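Local coordinates for penicillin-binding protein 2B (Streptococcus pneumoniae, PDB 2WAD) that is thought to form the peptide cross-links between glycan strands of cell-wall peptidoglycan as an elongasome transpeptidase, and binds penicillin, at residues Y257-V263 with Q277-P281; F482-G486 with N572-I576; S489-L495 with R541-V547. One frame throughout, in Å; residues are numbered along the deposited sequence.

Interaction 1: Y257-V263 with Q277-P281; sequences YSLNDRV and QGKRP. Unlike the reference sequence in segment 277-281: Pro281 (reference Ser).
Two irregular loops of the dimerisation region meet where Arg280 stretches across to Tyr257, Ser258 and Asp261. One loop follows helix 249-255, the other leaves helix 273-276. The arginine does most of the reaching: its chain is extended from CG to NE, which carries the guanidinium over to the far loop. As modelled, it stands there almost square to the phenol ring, the two planes 86° apart, with Tyr257 CD1 lying in the guanidinium plane at its edge. NH1 comes alongside the serine, 3.5 Å from Ser258 CB. A salt bridge pairs Arg280 NH2 with Asp261 OD2, the two side chains coming from opposite directions, but the modelled separation is far too short to be real, so the pairing is plausible while its detailed geometry is doubtful. The loop 257-263 is also braced from within, Ser258 OG donating to Asn260 OD1 at 2.6 Å. Gln277 supplies the second patch of the contact: with CG anti to the backbone N (chi1 -174°) and the chain bent at chi2, its CB and CG lie alongside Tyr257 OH, both at 4.2 Å. That hydroxyl is hydrogen-bonded to Glu273, tying the tyrosine to the helix that leads into Gln277. Around the contact, Ser238 pairs with the backbone of Val263, while Ser58 meets Lys279 O and the backbone of Thr56 bonds Pro281, just where the chain enters strand 282-287.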
ATOM      1  N   TYR A 257      -3.329 -15.450  17.819  1.00 66.59           N
ATOM      2  CA  TYR A 257      -2.608 -14.426  18.568  1.00 66.70           C
ATOM      3  C   TYR A 257      -3.111 -14.263  19.995  1.00 67.30           C
ATOM      4  O   TYR A 257      -4.219 -14.682  20.327  1.00 68.45           O
ATOM      5  CB  TYR A 257      -2.729 -13.067  17.876  1.00 66.60           C
ATOM      6  CG  TYR A 257      -1.971 -12.919  16.579  1.00 63.93           C
ATOM      7  CD1 TYR A 257      -1.081 -11.871  16.397  1.00 62.69           C
ATOM      8  CD2 TYR A 257      -2.160 -13.813  15.532  1.00 60.53           C
ATOM      9  CE1 TYR A 257      -0.392 -11.719  15.207  1.00 63.50           C
ATOM     10  CE2 TYR A 257      -1.479 -13.667  14.340  1.00 62.29           C
ATOM     11  CZ  TYR A 257      -0.594 -12.619  14.182  1.00 61.45           C
ATOM     12  OH  TYR A 257       0.091 -12.471  12.998  1.00 54.08           O
ATOM     13  N   SER A 258      -2.278 -13.632  20.816  1.00 67.12           N
ATOM     14  CA  SER A 258      -2.674 -13.100  22.114  1.00 67.01           C
ATOM     15  C   SER A 258      -3.214 -11.678  21.936  1.00 67.27           C
ATOM     16  O   SER A 258      -3.168 -11.114  20.838  1.00 67.26           O
ATOM     17  CB  SER A 258      -1.478 -13.111  23.070  1.00 66.82           C
ATOM     18  OG  SER A 258      -1.715 -12.312  24.213  1.00 68.06           O
ATOM     19  N   LEU A 259      -3.721 -11.106  23.023  1.00 66.66           N
ATOM     20  CA  LEU A 259      -4.494  -9.869  22.973  1.00 66.07           C
ATOM     21  C   LEU A 259      -3.612  -8.626  23.071  1.00 65.49           C
ATOM     22  O   LEU A 259      -4.029  -7.532  22.687  1.00 66.21           O
ATOM     23  CB  LEU A 259      -5.550  -9.893  24.088  1.00 67.25           C
ATOM     24  CG  LEU A 259      -6.777  -8.977  24.164  1.00 66.51           C
ATOM     25  CD1 LEU A 259      -7.392  -8.646  22.811  1.00 66.29           C
ATOM     26  CD2 LEU A 259      -7.808  -9.642  25.074  1.00 69.00           C
ATOM     27  N   ASN A 260      -2.395  -8.800  23.578  1.00 64.26           N
ATOM     28  CA  ASN A 260      -1.431  -7.708  23.709  1.00 63.33           C
ATOM     29  C   ASN A 260      -0.368  -7.704  22.605  1.00 62.31           C
ATOM     30  O   ASN A 260       0.617  -6.957  22.667  1.00 62.24           O
ATOM     31  CB  ASN A 260      -0.738  -7.793  25.067  1.00 63.56           C
ATOM     32  CG  ASN A 260      -0.003  -9.104  25.254  1.00 66.34           C
ATOM     33  OD1 ASN A 260      -0.354 -10.122  24.652  1.00 64.76           O
ATOM     34  ND2 ASN A 260       1.027  -9.084  26.094  1.00 66.16           N
ATOM     35  N   ASP A 261      -0.580  -8.548  21.601  1.00 60.45           N
ATOM     36  CA  ASP A 261       0.332  -8.676  20.466  1.00 59.36           C
ATOM     37  C   ASP A 261       0.504  -7.391  19.671  1.00 56.63           C
ATOM     38  O   ASP A 261      -0.445  -6.639  19.467  1.00 56.48           O
ATOM     39  CB  ASP A 261      -0.144  -9.774  19.515  1.00 59.68           C
ATOM     40  CG  ASP A 261       0.101 -11.166  20.066  1.00 61.39           C
ATOM     41  OD1 ASP A 261       0.703 -11.294  21.154  1.00 67.52           O
ATOM     42  OD2 ASP A 261      -0.303 -12.139  19.396  1.00 61.26           O
ATOM     43  N   ARG A 262       1.726  -7.152  19.218  1.00 54.41           N
ATOM     44  CA  ARG A 262       1.973  -6.038  18.317  1.00 52.84           C
ATOM     45  C   ARG A 262       1.992  -6.481  16.861  1.00 50.68           C
ATOM     46  O   ARG A 262       2.803  -7.310  16.460  1.00 49.81           O
ATOM     47  CB  ARG A 262       3.224  -5.277  18.733  1.00 52.94           C
ATOM     48  CG  ARG A 262       3.019  -4.664  20.098  1.00 56.52           C
ATOM     49  CD  ARG A 262       4.063  -3.635  20.393  1.00 60.93           C
ATOM     50  NE  ARG A 262       5.267  -4.284  20.886  1.00 67.86           N
ATOM     51  CZ  ARG A 262       6.427  -3.657  21.027  1.00 71.44           C
ATOM     52  NH1 ARG A 262       6.514  -2.375  20.697  1.00 72.45           N
ATOM     53  NH2 ARG A 262       7.493  -4.305  21.486  1.00 74.56           N
ATOM     54  N   VAL A 263       1.060  -5.922  16.096  1.00 48.00           N
ATOM     55  CA  VAL A 263       0.777  -6.358  14.743  1.00 46.55           C
ATOM     56  C   VAL A 263       0.837  -5.181  13.755  1.00 46.04           C
ATOM     57  O   VAL A 263       0.762  -4.011  14.149  1.00 44.68           O
ATOM     58  CB  VAL A 263      -0.598  -7.062  14.675  1.00 47.69           C
ATOM     59  CG1 VAL A 263      -0.694  -8.128  15.767  1.00 46.23           C
ATOM     60  CG2 VAL A 263      -1.729  -6.055  14.826  1.00 43.66           C
ATOM     61  N   GLN A 277       5.999 -11.305  11.963  1.00 39.52           N
ATOM     62  CA  GLN A 277       5.674 -11.650  13.358  1.00 40.40           C
ATOM     63  C   GLN A 277       6.632 -12.663  13.979  1.00 41.49           C
ATOM     64  O   GLN A 277       6.832 -13.746  13.442  1.00 41.42           O
ATOM     65  CB  GLN A 277       4.237 -12.164  13.492  1.00 40.69           C
ATOM     66  CG  GLN A 277       3.776 -12.420  14.937  1.00 40.03           C
ATOM     67  CD  GLN A 277       3.664 -11.134  15.729  1.00 40.28           C
ATOM     68  OE1 GLN A 277       3.051 -10.167  15.270  1.00 45.81           O
ATOM     69  NE2 GLN A 277       4.284 -11.098  16.901  1.00 28.87           N
ATOM     70  N   GLY A 278       7.224 -12.321  15.118  1.00 42.97           N
ATOM     71  CA  GLY A 278       8.165 -13.224  15.759  1.00 46.05           C
ATOM     72  C   GLY A 278       7.530 -14.573  16.040  1.00 48.10           C
ATOM     73  O   GLY A 278       6.337 -14.662  16.330  1.00 48.27           O
ATOM     74  N   LYS A 279       8.324 -15.631  15.934  1.00 49.45           N
ATOM     75  CA  LYS A 279       7.871 -16.951  16.352  1.00 50.80           C
ATOM     76  C   LYS A 279       7.928 -17.014  17.877  1.00 49.85           C
ATOM     77  O   LYS A 279       8.946 -16.696  18.488  1.00 49.43           O
ATOM     78  CB  LYS A 279       8.744 -18.045  15.733  1.00 51.75           C
ATOM     79  CG  LYS A 279       8.327 -19.462  16.094  1.00 55.68           C
ATOM     80  CD  LYS A 279       9.490 -20.439  15.937  1.00 61.01           C
ATOM     81  CE  LYS A 279       9.194 -21.784  16.596  1.00 59.84           C
ATOM     82  NZ  LYS A 279       9.290 -21.724  18.090  1.00 60.73           N
ATOM     83  N   ARG A 280       6.829 -17.420  18.497  1.00 50.42           N
ATOM     84  CA  ARG A 280       6.696 -17.293  19.950  1.00 52.90           C
ATOM     85  C   ARG A 280       7.346 -18.404  20.770  1.00 51.76           C
ATOM     86  O   ARG A 280       7.291 -19.568  20.369  1.00 51.46           O
ATOM     87  CB  ARG A 280       5.214 -17.234  20.299  1.00 54.09           C
ATOM     88  CG  ARG A 280       4.425 -16.315  19.399  1.00 53.80           C
ATOM     89  CD  ARG A 280       3.060 -16.093  19.998  1.00 61.68           C
ATOM     90  NE  ARG A 280       2.254 -15.186  19.190  1.00 71.97           N
ATOM     91  CZ  ARG A 280       1.150 -14.585  19.624  1.00 77.33           C
ATOM     92  NH1 ARG A 280       0.713 -14.796  20.864  1.00 74.16           N
ATOM     93  NH2 ARG A 280       0.485 -13.780  18.802  1.00 78.15           N
ATOM     94  N   PRO A 281       7.962 -18.059  21.919  1.00 52.01           N
ATOM     95  CA  PRO A 281       8.245 -19.153  22.853  1.00 49.99           C
ATOM     96  C   PRO A 281       6.956 -19.712  23.469  1.00 49.84           C
ATOM     97  O   PRO A 281       6.020 -18.962  23.765  1.00 47.78           O
ATOM     98  CB  PRO A 281       9.137 -18.509  23.928  1.00 49.31           C
ATOM     99  CG  PRO A 281       9.713 -17.297  23.299  1.00 51.43           C
ATOM    100  CD  PRO A 281       8.677 -16.820  22.286  1.00 52.97           C
TER

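Interaction 2: F482-G486 with N572-I576; sequences FGEYG and NKVNI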
ATOM      1  N   PHE A 482      -9.345  -2.897 -21.602  1.00 34.41           N
ATOM      2  CA  PHE A 482      -8.631  -2.032 -20.654  1.00 33.41           C
ATOM      3  C   PHE A 482      -8.195  -2.780 -19.379  1.00 35.09           C
ATOM      4  O   PHE A 482      -7.019  -2.726 -18.999  1.00 34.23           O
ATOM      5  CB  PHE A 482      -9.508  -0.826 -20.295  1.00 35.29           C
ATOM      6  CG  PHE A 482      -9.653   0.199 -21.411  1.00 33.76           C
ATOM      7  CD1 PHE A 482      -8.780   0.226 -22.487  1.00 39.00           C
ATOM      8  CD2 PHE A 482     -10.654   1.152 -21.370  1.00 34.31           C
ATOM      9  CE1 PHE A 482      -8.914   1.168 -23.506  1.00 43.36           C
ATOM     10  CE2 PHE A 482     -10.768   2.126 -22.367  1.00 42.59           C
ATOM     11  CZ  PHE A 482      -9.907   2.130 -23.456  1.00 37.37           C
ATOM     12  N   GLY A 483      -9.122  -3.496 -18.739  1.00 32.94           N
ATOM     13  CA  GLY A 483      -8.819  -4.356 -17.596  1.00 32.22           C
ATOM     14  C   GLY A 483      -7.741  -5.405 -17.830  1.00 35.86           C
ATOM     15  O   GLY A 483      -6.961  -5.713 -16.921  1.00 34.60           O
ATOM     16  N   GLU A 484      -7.637  -5.929 -19.053  1.00 35.70           N
ATOM     17  CA  GLU A 484      -6.534  -6.841 -19.387  1.00 37.11           C
ATOM     18  C   GLU A 484      -5.143  -6.223 -19.217  1.00 35.39           C
ATOM     19  O   GLU A 484      -4.141  -6.943 -19.124  1.00 34.30           O
ATOM     20  CB  GLU A 484      -6.657  -7.344 -20.822  1.00 36.32           C
ATOM     21  CG  GLU A 484      -7.812  -8.316 -21.060  1.00 39.74           C
ATOM     22  CD  GLU A 484      -7.776  -8.828 -22.489  1.00 40.78           C
ATOM     23  OE1 GLU A 484      -8.274  -8.137 -23.389  1.00 42.94           O
ATOM     24  OE2 GLU A 484      -7.225  -9.914 -22.730  1.00 46.03           O
ATOM     25  N   TYR A 485      -5.084  -4.892 -19.198  1.00 34.70           N
ATOM     26  CA  TYR A 485      -3.813  -4.187 -19.114  1.00 31.13           C
ATOM     27  C   TYR A 485      -3.683  -3.552 -17.753  1.00 34.36           C
ATOM     28  O   TYR A 485      -2.681  -2.864 -17.446  1.00 31.88           O
ATOM     29  CB  TYR A 485      -3.710  -3.112 -20.176  1.00 32.70           C
ATOM     30  CG  TYR A 485      -3.373  -3.592 -21.568  1.00 33.29           C
ATOM     31  CD1 TYR A 485      -2.062  -3.796 -21.961  1.00 30.71           C
ATOM     32  CD2 TYR A 485      -4.371  -3.708 -22.537  1.00 36.64           C
ATOM     33  CE1 TYR A 485      -1.761  -4.210 -23.281  1.00 33.82           C
ATOM     34  CE2 TYR A 485      -4.080  -4.081 -23.839  1.00 30.09           C
ATOM     35  CZ  TYR A 485      -2.775  -4.328 -24.217  1.00 37.78           C
ATOM     36  OH  TYR A 485      -2.499  -4.724 -25.525  1.00 32.97           O
ATOM     37  N   GLY A 486      -4.701  -3.801 -16.931  1.00 31.62           N
ATOM     38  CA  GLY A 486      -4.740  -3.261 -15.574  1.00 29.49           C
ATOM     39  C   GLY A 486      -5.359  -1.882 -15.492  1.00 29.80           C
ATOM     40  O   GLY A 486      -5.327  -1.209 -14.455  1.00 29.73           O
ATOM     41  N   ASN A 572      -2.786 -12.581 -16.319  1.00 38.20           N
ATOM     42  CA  ASN A 572      -3.502 -12.920 -17.545  1.00 39.44           C
ATOM     43  C   ASN A 572      -2.593 -12.659 -18.736  1.00 40.02           C
ATOM     44  O   ASN A 572      -1.521 -12.068 -18.581  1.00 38.33           O
ATOM     45  CB  ASN A 572      -4.774 -12.086 -17.691  1.00 40.91           C
ATOM     46  CG  ASN A 572      -4.495 -10.592 -17.752  1.00 44.33           C
ATOM     47  OD1 ASN A 572      -4.179  -9.988 -16.738  1.00 39.10           O
ATOM     48  ND2 ASN A 572      -4.629  -9.991 -18.932  1.00 43.64           N
ATOM     49  N   LYS A 573      -3.030 -13.100 -19.914  1.00 39.96           N
ATOM     50  CA  LYS A 573      -2.326 -12.805 -21.158  1.00 39.84           C
ATOM     51  C   LYS A 573      -3.308 -12.054 -22.024  1.00 38.69           C
ATOM     52  O   LYS A 573      -4.378 -12.584 -22.267  1.00 39.54           O
ATOM     53  CB  LYS A 573      -1.940 -14.087 -21.897  1.00 39.85           C
ATOM     54  CG  LYS A 573      -0.919 -13.846 -22.989  1.00 43.71           C
ATOM     55  CD  LYS A 573      -0.673 -15.078 -23.853  1.00 48.83           C
ATOM     56  CE  LYS A 573       0.464 -14.839 -24.831  1.00 44.77           C
ATOM     57  NZ  LYS A 573       0.221 -13.574 -25.567  1.00 47.87           N
ATOM     58  N   VAL A 574      -2.952 -10.854 -22.490  1.00 36.90           N
ATOM     59  CA  VAL A 574      -3.815 -10.085 -23.384  1.00 34.38           C
ATOM     60  C   VAL A 574      -4.144 -10.898 -24.642  1.00 37.01           C
ATOM     61  O   VAL A 574      -3.258 -11.485 -25.263  1.00 34.81           O
ATOM     62  CB  VAL A 574      -3.174  -8.712 -23.789  1.00 37.38           C
ATOM     63  CG1 VAL A 574      -4.116  -7.924 -24.751  1.00 28.54           C
ATOM     64  CG2 VAL A 574      -2.803  -7.876 -22.517  1.00 27.91           C
ATOM     65  N   ASN A 575      -5.416 -10.880 -25.037  1.00 38.35           N
ATOM     66  CA  ASN A 575      -5.950 -11.748 -26.097  1.00 39.55           C
ATOM     67  C   ASN A 575      -5.752 -11.214 -27.514  1.00 40.35           C
ATOM     68  O   ASN A 575      -6.710 -11.080 -28.297  1.00 41.52           O
ATOM     69  CB  ASN A 575      -7.435 -12.065 -25.847  1.00 37.39           C
ATOM     70  CG  ASN A 575      -7.949 -13.158 -26.777  1.00 42.86           C
ATOM     71  OD1 ASN A 575      -7.181 -14.029 -27.179  1.00 44.90           O
ATOM     72  ND2 ASN A 575      -9.222 -13.098 -27.151  1.00 36.81           N
ATOM     73  N   ILE A 576      -4.510 -10.889 -27.856  1.00 39.36           N
ATOM     74  CA  ILE A 576      -4.242 -10.459 -29.224  1.00 39.61           C
ATOM     75  C   ILE A 576      -3.070 -11.280 -29.720  1.00 40.30           C
ATOM     76  O   ILE A 576      -2.266 -11.738 -28.919  1.00 42.43           O
ATOM     77  CB  ILE A 576      -3.855  -8.973 -29.323  1.00 39.55           C
ATOM     78  CG1 ILE A 576      -2.649  -8.650 -28.414  1.00 37.06           C
ATOM     79  CG2 ILE A 576      -5.056  -8.116 -29.035  1.00 39.21           C
ATOM     80  CD1 ILE A 576      -2.245  -7.169 -28.436  1.00 47.70           C
TER
HETATM   81  O   HOH W   1      -6.533 -11.197 -20.590  1.00 41.25           O
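Asn572 and Glu484 are joined by the straightest bond between the two segments: Asn572 ND2 donates to Glu484 O at 3.1 Å and 178°, in the carbonyl plane on a lone pair, while the oxygen in turn lies in the plane of the asparagine amide. Asn572 OD1 takes a bond from Arg541, which fixes the rotation of the group. In the glutamate, CG beside the backbone N (chi1 -70°) and the chain extended beyond it send Glu484 OE2 across to Asn575 N, received at 3.1 Å from the syn side, 27° out of the carboxylate plane. A water adds a third link, donating to Glu484 OE2 (2.6 Å) and Lys573 O and accepting from Asn572 ND2 (2.8 Å). OE1 of the glutamate faces Glu398 of helix 389-398, a like charge that could favour protonation of one of the pair. The carbonyl used by Asn572 belongs to the end of helix 471-484, which closes in a Schellman motif with Gly486 at positive phi; the partner chain is leaving strand 570-573 and makes an inverse gamma turn centred on Asn575. Beyond these bonds, Val574 CG2 sits over one face of the Tyr485 ring, a CH-pi contact 4.0 Å from its centroid. Val574 CG1 (3.7 Å) and Ile576 CD1 (3.8 Å) both touch Tyr485 OH, which is hydrogen-bonded to Ser394, and Met581 and Leu584 of helix 578-593 pack against the tyrosine and the isoleucine.

Interaction 3: S489-L495 with R541-V547; sequences SATGIDL and RLAPHIV. Unlike the reference sequence in segment 489-495: Ser489 (reference Thr). Unlike the reference sequence in segment 541-547: Leu542 (reference Val), His545 (reference Arg).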
ATOM      1  N   SER A 489      -8.787  -2.246 -13.408  1.00 35.55           N
ATOM      2  CA  SER A 489      -8.872  -3.484 -12.632  1.00 38.98           C
ATOM      3  C   SER A 489      -7.781  -3.468 -11.575  1.00 37.94           C
ATOM      4  O   SER A 489      -6.824  -2.701 -11.710  1.00 37.08           O
ATOM      5  CB  SER A 489      -8.697  -4.723 -13.532  1.00 37.30           C
ATOM      6  OG  SER A 489      -7.503  -4.631 -14.290  1.00 40.04           O
ATOM      7  N   ALA A 490      -7.941  -4.302 -10.547  1.00 35.50           N
ATOM      8  CA  ALA A 490      -6.888  -4.565  -9.558  1.00 35.55           C
ATOM      9  C   ALA A 490      -5.565  -4.895 -10.217  1.00 36.13           C
ATOM     10  O   ALA A 490      -5.520  -5.730 -11.126  1.00 36.32           O
ATOM     11  CB  ALA A 490      -7.292  -5.727  -8.620  1.00 35.39           C
ATOM     12  N   THR A 491      -4.486  -4.296  -9.708  1.00 38.20           N
ATOM     13  CA  THR A 491      -3.135  -4.549 -10.218  1.00 35.35           C
ATOM     14  C   THR A 491      -2.484  -5.790  -9.629  1.00 36.54           C
ATOM     15  O   THR A 491      -1.604  -6.383 -10.265  1.00 37.81           O
ATOM     16  CB  THR A 491      -2.181  -3.337 -10.010  1.00 33.38           C
ATOM     17  OG1 THR A 491      -1.945  -3.123  -8.620  1.00 39.74           O
ATOM     18  CG2 THR A 491      -2.755  -2.069 -10.581  1.00 32.01           C
ATOM     19  N   GLY A 492      -2.894  -6.176  -8.424  1.00 35.79           N
ATOM     20  CA  GLY A 492      -2.237  -7.263  -7.696  1.00 35.03           C
ATOM     21  C   GLY A 492      -1.107  -6.823  -6.774  1.00 38.04           C
ATOM     22  O   GLY A 492      -0.368  -7.651  -6.205  1.00 36.57           O
ATOM     23  N   ILE A 493      -0.918  -5.510  -6.652  1.00 38.66           N
ATOM     24  CA  ILE A 493       0.233  -5.022  -5.891  1.00 36.81           C
ATOM     25  C   ILE A 493       0.127  -5.470  -4.427  1.00 39.43           C
ATOM     26  O   ILE A 493      -0.984  -5.580  -3.900  1.00 37.88           O
ATOM     27  CB  ILE A 493       0.403  -3.512  -5.974  1.00 38.89           C
ATOM     28  CG1 ILE A 493       1.812  -3.123  -5.503  1.00 42.20           C
ATOM     29  CG2 ILE A 493      -0.684  -2.782  -5.203  1.00 32.88           C
ATOM     30  CD1 ILE A 493       2.056  -1.660  -5.536  1.00 49.58           C
ATOM     31  N   ASP A 494       1.277  -5.744  -3.803  1.00 36.92           N
ATOM     32  CA  ASP A 494       1.355  -6.278  -2.441  1.00 34.95           C
ATOM     33  C   ASP A 494       1.179  -5.201  -1.356  1.00 36.40           C
ATOM     34  O   ASP A 494       2.050  -4.994  -0.494  1.00 34.48           O
ATOM     35  CB  ASP A 494       2.657  -7.076  -2.259  1.00 34.37           C
ATOM     36  CG  ASP A 494       3.930  -6.279  -2.657  1.00 40.03           C
ATOM     37  OD1 ASP A 494       3.850  -5.257  -3.403  1.00 35.43           O
ATOM     38  OD2 ASP A 494       5.036  -6.743  -2.274  1.00 37.03           O
ATOM     39  N   LEU A 495       0.046  -4.505  -1.404  1.00 37.91           N
ATOM     40  CA  LEU A 495      -0.342  -3.561  -0.361  1.00 39.77           C
ATOM     41  C   LEU A 495      -1.802  -3.860  -0.051  1.00 41.02           C
ATOM     42  O   LEU A 495      -2.507  -4.359  -0.917  1.00 42.40           O
ATOM     43  CB  LEU A 495      -0.175  -2.102  -0.823  1.00 37.89           C
ATOM     44  CG  LEU A 495       1.261  -1.576  -0.989  1.00 39.41           C
ATOM     45  CD1 LEU A 495       1.298  -0.190  -1.616  1.00 39.02           C
ATOM     46  CD2 LEU A 495       2.066  -1.610   0.304  1.00 35.49           C
ATOM     47  N   ARG A 541       0.665  -9.870 -18.342  1.00 39.61           N
ATOM     48  CA  ARG A 541       0.552  -8.847 -17.323  1.00 38.14           C
ATOM     49  C   ARG A 541       0.980  -9.419 -15.982  1.00 37.36           C
ATOM     50  O   ARG A 541       0.573 -10.511 -15.611  1.00 35.67           O
ATOM     51  CB  ARG A 541      -0.905  -8.450 -17.263  1.00 37.31           C
ATOM     52  CG  ARG A 541      -1.245  -7.391 -16.235  1.00 37.68           C
ATOM     53  CD  ARG A 541      -2.726  -7.110 -16.433  1.00 43.91           C
ATOM     54  NE  ARG A 541      -3.209  -6.411 -15.270  1.00 47.34           N
ATOM     55  CZ  ARG A 541      -4.208  -6.809 -14.501  1.00 40.09           C
ATOM     56  NH1 ARG A 541      -4.924  -7.882 -14.787  1.00 38.50           N
ATOM     57  NH2 ARG A 541      -4.500  -6.064 -13.449  1.00 35.84           N
ATOM     58  N   LEU A 542       1.831  -8.692 -15.272  1.00 35.70           N
ATOM     59  CA  LEU A 542       2.473  -9.207 -14.074  1.00 35.17           C
ATOM     60  C   LEU A 542       2.095  -8.350 -12.871  1.00 37.75           C
ATOM     61  O   LEU A 542       1.999  -7.129 -12.977  1.00 34.40           O
ATOM     62  CB  LEU A 542       3.986  -9.192 -14.261  1.00 35.59           C
ATOM     63  CG  LEU A 542       4.654 -10.069 -15.334  1.00 38.29           C
ATOM     64  CD1 LEU A 542       6.184 -10.039 -15.130  1.00 31.70           C
ATOM     65  CD2 LEU A 542       4.153 -11.523 -15.313  1.00 31.93           C
ATOM     66  N   ALA A 543       1.826  -8.991 -11.735  1.00 38.07           N
ATOM     67  CA  ALA A 543       1.544  -8.248 -10.522  1.00 35.59           C
ATOM     68  C   ALA A 543       2.813  -7.514 -10.117  1.00 35.44           C
ATOM     69  O   ALA A 543       3.899  -8.107 -10.075  1.00 34.46           O
ATOM     70  CB  ALA A 543       1.100  -9.185  -9.392  1.00 35.66           C
ATOM     71  N   PRO A 544       2.675  -6.221  -9.779  1.00 35.77           N
ATOM     72  CA  PRO A 544       3.794  -5.449  -9.260  1.00 35.89           C
ATOM     73  C   PRO A 544       4.046  -5.856  -7.817  1.00 36.81           C
ATOM     74  O   PRO A 544       3.109  -6.153  -7.082  1.00 35.39           O
ATOM     75  CB  PRO A 544       3.323  -3.988  -9.347  1.00 36.81           C
ATOM     76  CG  PRO A 544       1.914  -4.008  -9.802  1.00 37.39           C
ATOM     77  CD  PRO A 544       1.431  -5.442  -9.846  1.00 34.53           C
ATOM     78  N   HIS A 545       5.313  -5.965  -7.435  1.00 37.60           N
ATOM     79  CA  HIS A 545       5.608  -6.409  -6.085  1.00 38.72           C
ATOM     80  C   HIS A 545       6.747  -5.537  -5.567  1.00 39.31           C
ATOM     81  O   HIS A 545       7.731  -5.311  -6.281  1.00 38.33           O
ATOM     82  CB  HIS A 545       5.866  -7.930  -5.972  1.00 36.89           C
ATOM     83  CG  HIS A 545       7.028  -8.445  -6.769  1.00 37.18           C
ATOM     84  ND1 HIS A 545       8.284  -8.613  -6.227  1.00 39.98           N
ATOM     85  CD2 HIS A 545       7.108  -8.888  -8.046  1.00 33.66           C
ATOM     86  CE1 HIS A 545       9.094  -9.107  -7.146  1.00 42.01           C
ATOM     87  NE2 HIS A 545       8.405  -9.276  -8.261  1.00 38.66           N
ATOM     88  N   ILE A 546       6.552  -5.004  -4.363  1.00 36.50           N
ATOM     89  CA  ILE A 546       7.508  -4.115  -3.727  1.00 34.45           C
ATOM     90  C   ILE A 546       8.533  -4.929  -2.928  1.00 38.02           C
ATOM     91  O   ILE A 546       9.676  -4.500  -2.720  1.00 37.85           O
ATOM     92  CB  ILE A 546       6.764  -3.151  -2.781  1.00 31.44           C
ATOM     93  CG1 ILE A 546       5.785  -2.273  -3.548  1.00 31.27           C
ATOM     94  CG2 ILE A 546       7.755  -2.272  -2.025  1.00 33.98           C
ATOM     95  CD1 ILE A 546       4.632  -1.714  -2.717  1.00 22.30           C
ATOM     96  N   VAL A 547       8.112  -6.104  -2.453  1.00 38.19           N
ATOM     97  CA  VAL A 547       9.004  -7.000  -1.729  1.00 36.57           C
ATOM     98  C   VAL A 547       9.731  -7.940  -2.682  1.00 36.82           C
ATOM     99  O   VAL A 547       9.106  -8.490  -3.583  1.00 36.08           O
ATOM    100  CB  VAL A 547       8.261  -7.791  -0.645  1.00 38.71           C
ATOM    101  CG1 VAL A 547       9.195  -8.834  -0.052  1.00 38.81           C
ATOM    102  CG2 VAL A 547       7.740  -6.840   0.455  1.00 30.34           C
TER
HETATM  103  O   HOH W   2       2.002  -8.389  -5.560  1.00 33.37           O
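Asp494, centre of an inverse gamma turn in the loop after helix 471-484, reaches the backbone of Ile546 and Val547, where the chain runs from strand 540-542 into strand 547-553 of the transpeptidase region. Its CB bond points toward that chain, and CG falls between the backbone N and the carbonyl carbon (chi1 53°), 3.8 Å from His545 CA. OD1 accepts Ile546 N at 2.9 Å and also lies against Ile546 CG1; OD2 accepts Val547 N at 3.1 Å. Both oxygens use their syn lone pairs, the bonds running at 160° and 162°, and Ile546 N leans weakly toward OD2 as well. Tyr272 OH, from the dimerisation region, is also hydrogen-bonded to OD2. Alongside, Ile493 CA approaches Pro544 O at 3.3 Å in a nearly straight CA-H...O contact, and one water donates to both Gly492 O and Pro544 O. Ile546 CD1 packs on Ile493 CD1 and Leu495 CG, each 3.8 Å away. At the other end Arg541 NH2 bonds Ala490 O weakly at 2.6 Å and Gln530 too, while NH1 bonds Asn572 OD1. With two well-aligned backbone N-H groups on its syn lone pairs, the buried carboxylate is probably favoured in its ionised form.

Overall arrangement
Interactions 2 and 3 touch and are continuous with each other, their centres 14 Å apart, in the transpeptidase region. Gly483 O receives Ser489 OG at 2.9 Å, and Arg541 NH1 bonds Asn572 OD1 at 3.0 Å between neighbouring strands 540-542 and 570-573. Interaction 1 lies apart in the dimerisation region, its centre 41 Å from that of interaction 2 and 28 Å from that of interaction 3, though the nearest atoms of interactions 1 and 3 are about 12 Å apart. None of the three lies at Ser386, the expected acyl-ester nucleophile, or at the zinc site of Asp288, His290 and Asp292; interaction 2 does border helix 389-398, which begins just after that serine.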